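Glutathione S-transferase domain (Xanthobacter autotrophicus, PDB 4HZ2) binds glutathione and probably acts as a glutathione S-transferase. Local coordinates at residues 155-166 and 195-206. Numbering follows the deposited sequence.
Sequences AAALDVMEQHLA and FDLAQWPAVLAW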
# COMPACT_ATOMS: atom_id res chain seq x y z
N ALA B 155 -11.57 0.10 13.29
CA ALA B 155 -11.47 -0.63 14.56
C ALA B 155 -10.74 -1.97 14.35
O ALA B 155 -9.90 -2.35 15.16
CB ALA B 155 -12.85 -0.83 15.19
N ALA B 156 -11.03 -2.67 13.26
CA ALA B 156 -10.32 -3.92 12.96
C ALA B 156 -8.79 -3.69 12.79
O ALA B 156 -7.97 -4.52 13.22
CB ALA B 156 -10.90 -4.61 11.73
N ALA B 157 -8.41 -2.57 12.18
CA ALA B 157 -6.97 -2.29 11.96
C ALA B 157 -6.33 -2.00 13.32
O ALA B 157 -5.23 -2.47 13.61
CB ALA B 157 -6.79 -1.11 11.02
N LEU B 158 -7.04 -1.26 14.17
CA LEU B 158 -6.53 -0.97 15.51
C LEU B 158 -6.43 -2.29 16.33
O LEU B 158 -5.48 -2.47 17.12
CB LEU B 158 -7.37 0.10 16.24
CG LEU B 158 -7.29 1.51 15.63
CD1 LEU B 158 -8.33 2.46 16.22
CD2 LEU B 158 -5.88 2.08 15.81
N ASP B 159 -7.37 -3.21 16.11
CA ASP B 159 -7.32 -4.51 16.81
C ASP B 159 -6.03 -5.28 16.44
O ASP B 159 -5.41 -5.94 17.29
CB ASP B 159 -8.52 -5.39 16.46
CG ASP B 159 -9.82 -4.92 17.07
OD1 ASP B 159 -9.79 -4.19 18.10
OD2 ASP B 159 -10.88 -5.35 16.53
N VAL B 160 -5.62 -5.19 15.17
CA VAL B 160 -4.41 -5.87 14.70
C VAL B 160 -3.20 -5.24 15.42
O VAL B 160 -2.31 -5.92 15.93
CB VAL B 160 -4.24 -5.75 13.16
CG1 VAL B 160 -2.84 -6.17 12.73
CG2 VAL B 160 -5.28 -6.59 12.42
N MET B 161 -3.18 -3.91 15.46
CA MET B 161 -2.06 -3.21 16.11
C MET B 161 -2.03 -3.56 17.59
O MET B 161 -0.97 -3.79 18.15
CB MET B 161 -2.22 -1.71 15.90
CG MET B 161 -2.04 -1.34 14.43
SD MET B 161 -2.31 0.43 14.22
CE MET B 161 -0.93 1.09 15.19
N GLU B 162 -3.19 -3.58 18.22
CA GLU B 162 -3.29 -3.89 19.66
C GLU B 162 -2.75 -5.28 19.97
O GLU B 162 -2.03 -5.47 20.96
CB GLU B 162 -4.75 -3.75 20.14
CG GLU B 162 -4.98 -4.14 21.61
CD GLU B 162 -4.57 -3.01 22.54
OE1 GLU B 162 -4.25 -1.91 22.03
OE2 GLU B 162 -4.56 -3.18 23.77
N GLN B 163 -3.09 -6.25 19.13
CA GLN B 163 -2.69 -7.64 19.34
C GLN B 163 -1.15 -7.72 19.33
O GLN B 163 -0.54 -8.43 20.12
CB GLN B 163 -3.29 -8.49 18.20
CG GLN B 163 -3.26 -9.99 18.39
CD GLN B 163 -1.90 -10.59 18.08
OE1 GLN B 163 -1.14 -10.08 17.25
NE2 GLN B 163 -1.59 -11.69 18.74
N HIS B 164 -0.52 -6.98 18.42
CA HIS B 164 0.91 -7.04 18.32
C HIS B 164 1.56 -6.26 19.49
O HIS B 164 2.49 -6.74 20.14
CB HIS B 164 1.39 -6.42 17.00
CG HIS B 164 2.88 -6.32 16.91
ND1 HIS B 164 3.66 -7.28 16.29
CD2 HIS B 164 3.74 -5.41 17.43
CE1 HIS B 164 4.93 -6.96 16.42
NE2 HIS B 164 5.01 -5.84 17.13
N LEU B 165 1.07 -5.04 19.73
CA LEU B 165 1.72 -4.13 20.68
C LEU B 165 1.46 -4.49 22.16
O LEU B 165 2.09 -3.96 23.07
CB LEU B 165 1.25 -2.69 20.41
CG LEU B 165 1.88 -2.13 19.10
CD1 LEU B 165 1.14 -0.89 18.59
CD2 LEU B 165 3.38 -1.81 19.20
N ALA B 166 0.53 -5.41 22.39
CA ALA B 166 0.33 -5.96 23.74
C ALA B 166 1.52 -6.83 24.15
O ALA B 166 1.83 -6.98 25.35
CB ALA B 166 -0.98 -6.76 23.80
N PHE B 195 -12.13 7.69 17.08
CA PHE B 195 -11.64 6.50 17.78
C PHE B 195 -11.08 6.89 19.14
O PHE B 195 -10.25 7.78 19.26
CB PHE B 195 -10.55 5.75 16.97
CG PHE B 195 -11.08 5.11 15.72
CD1 PHE B 195 -11.75 3.89 15.76
CD2 PHE B 195 -10.91 5.73 14.49
CE1 PHE B 195 -12.23 3.31 14.60
CE2 PHE B 195 -11.37 5.16 13.33
CZ PHE B 195 -12.05 3.95 13.38
N ASP B 196 -11.53 6.20 20.18
CA ASP B 196 -11.03 6.46 21.52
C ASP B 196 -9.93 5.46 21.86
O ASP B 196 -10.18 4.29 22.11
CB ASP B 196 -12.19 6.41 22.51
CG ASP B 196 -11.74 6.48 23.96
OD1 ASP B 196 -10.55 6.79 24.20
OD2 ASP B 196 -12.57 6.22 24.85
N LEU B 197 -8.68 5.91 21.84
CA LEU B 197 -7.55 4.99 22.00
C LEU B 197 -7.47 4.35 23.37
O LEU B 197 -6.75 3.37 23.54
CB LEU B 197 -6.22 5.67 21.68
CG LEU B 197 -6.02 6.01 20.21
CD1 LEU B 197 -4.60 6.48 20.05
CD2 LEU B 197 -6.30 4.81 19.32
N ALA B 198 -8.21 4.88 24.35
CA ALA B 198 -8.30 4.25 25.66
C ALA B 198 -8.82 2.83 25.51
O ALA B 198 -8.54 1.97 26.35
CB ALA B 198 -9.17 5.06 26.62
N GLN B 199 -9.59 2.59 24.45
CA GLN B 199 -10.12 1.24 24.18
C GLN B 199 -9.10 0.29 23.53
O GLN B 199 -9.39 -0.92 23.37
CB GLN B 199 -11.37 1.32 23.30
CG GLN B 199 -12.45 2.21 23.89
CD GLN B 199 -12.87 1.72 25.26
OE1 GLN B 199 -12.81 2.46 26.24
NE2 GLN B 199 -13.27 0.45 25.34
N TRP B 200 -7.94 0.83 23.15
CA TRP B 200 -6.82 0.04 22.63
C TRP B 200 -5.58 0.43 23.43
O TRP B 200 -4.70 1.13 22.92
CB TRP B 200 -6.58 0.33 21.12
CG TRP B 200 -7.71 -0.19 20.24
CD1 TRP B 200 -7.80 -1.43 19.69
CD2 TRP B 200 -8.90 0.52 19.83
NE1 TRP B 200 -8.97 -1.56 18.96
CE2 TRP B 200 -9.66 -0.37 19.02
CE3 TRP B 200 -9.39 1.82 20.06
CZ2 TRP B 200 -10.89 -0.00 18.44
CZ3 TRP B 200 -10.62 2.19 19.46
CH2 TRP B 200 -11.35 1.27 18.66
N PRO B 201 -5.50 -0.03 24.67
CA PRO B 201 -4.51 0.51 25.58
C PRO B 201 -3.07 0.25 25.16
O PRO B 201 -2.20 1.06 25.49
CB PRO B 201 -4.84 -0.18 26.94
CG PRO B 201 -5.75 -1.32 26.60
CD PRO B 201 -6.46 -0.93 25.33
N ALA B 202 -2.80 -0.88 24.51
CA ALA B 202 -1.44 -1.16 24.02
C ALA B 202 -1.10 -0.20 22.88
O ALA B 202 0.03 0.26 22.76
CB ALA B 202 -1.26 -2.61 23.59
N VAL B 203 -2.07 0.09 22.02
CA VAL B 203 -1.86 1.11 20.98
C VAL B 203 -1.63 2.49 21.62
O VAL B 203 -0.73 3.23 21.20
CB VAL B 203 -3.03 1.18 19.96
CG1 VAL B 203 -2.76 2.26 18.93
CG2 VAL B 203 -3.19 -0.19 19.29
N LEU B 204 -2.41 2.83 22.64
CA LEU B 204 -2.26 4.14 23.30
C LEU B 204 -0.85 4.25 23.89
O LEU B 204 -0.19 5.30 23.74
CB LEU B 204 -3.31 4.34 24.39
CG LEU B 204 -3.28 5.64 25.19
CD1 LEU B 204 -3.37 6.82 24.24
CD2 LEU B 204 -4.42 5.68 26.23
N ALA B 205 -0.38 3.17 24.51
CA ALA B 205 0.93 3.17 25.16
C ALA B 205 2.03 3.31 24.10
O ALA B 205 3.07 3.96 24.33
CB ALA B 205 1.12 1.91 26.00
N TRP B 206 1.79 2.72 22.94
CA TRP B 206 2.76 2.79 21.84
C TRP B 206 2.76 4.21 21.27
O TRP B 206 3.84 4.79 21.02
CB TRP B 206 2.41 1.75 20.77
CG TRP B 206 3.03 1.96 19.45
CD1 TRP B 206 4.27 1.55 19.05
CD2 TRP B 206 2.40 2.57 18.32
NE1 TRP B 206 4.48 1.92 17.72
CE2 TRP B 206 3.34 2.54 17.25
CE3 TRP B 206 1.14 3.15 18.11
CZ2 TRP B 206 3.04 3.08 15.98
CZ3 TRP B 206 0.84 3.69 16.84
CH2 TRP B 206 1.79 3.65 15.79
O HOH W 1 2.35 -1.01 23.68
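The carboxylate of Glu162 receives two backbone N-H groups from the first turn of helix 201-211. Val203 N donates to Glu162 OE1 over 3.0 Å, and Ala202 N donates to Glu162 OE2 over 3.0 Å. Both oxygens are met on their syn sides, somewhat out of the carboxylate plane. The Glu162 chain bends at chi2 (81°), which brings the carboxylate to the helix start, where Trp200 holds the N-cap position. The negative group meets N-H groups that the helix itself cannot pair, and the helix dipole would probably favour its charge.

One turn back, Asp159 takes the indole N-H of Trp200. The bond from Trp200 NE1 to Asp159 OD1 is 2.9 Å long and fairly straight, at 162°. The acceptor lies near the indole plane, but the N-H meets OD1 on its anti side, tilted out of the carboxylate plane. Leu158 CB sits over one indole face, 3.6 Å from the centroid of the five-membered ring, a CH-pi contact. Gln199 CB lies over the opposite face. Leu158 CD1 lies 3.7 Å from Phe195 CD1.

Leu165 CD1 rests over the five-membered ring of Trp206 in a second CH-pi contact. Met161 CE touches the six-membered ring, 3.6 Å from Trp206 CZ3. Trp206 NE1 is hydrogen-bonded to Asp180. Between the two tryptophans, Val203 CG2 packs on Met161 CB. A water donates to both Leu165 O and Ala202 O.

The axes of 155-165 and 201-206 cross at 76° and approach to 8.0 Å. Helix 178-187 also packs against Leu158, Val203 and Trp206. This is packing within the all-helical C-terminal domain of the glutathione S-transferase fold, away from the glutathione site, with a carboxylate from one helix accepting two N-H groups in the first turn of another.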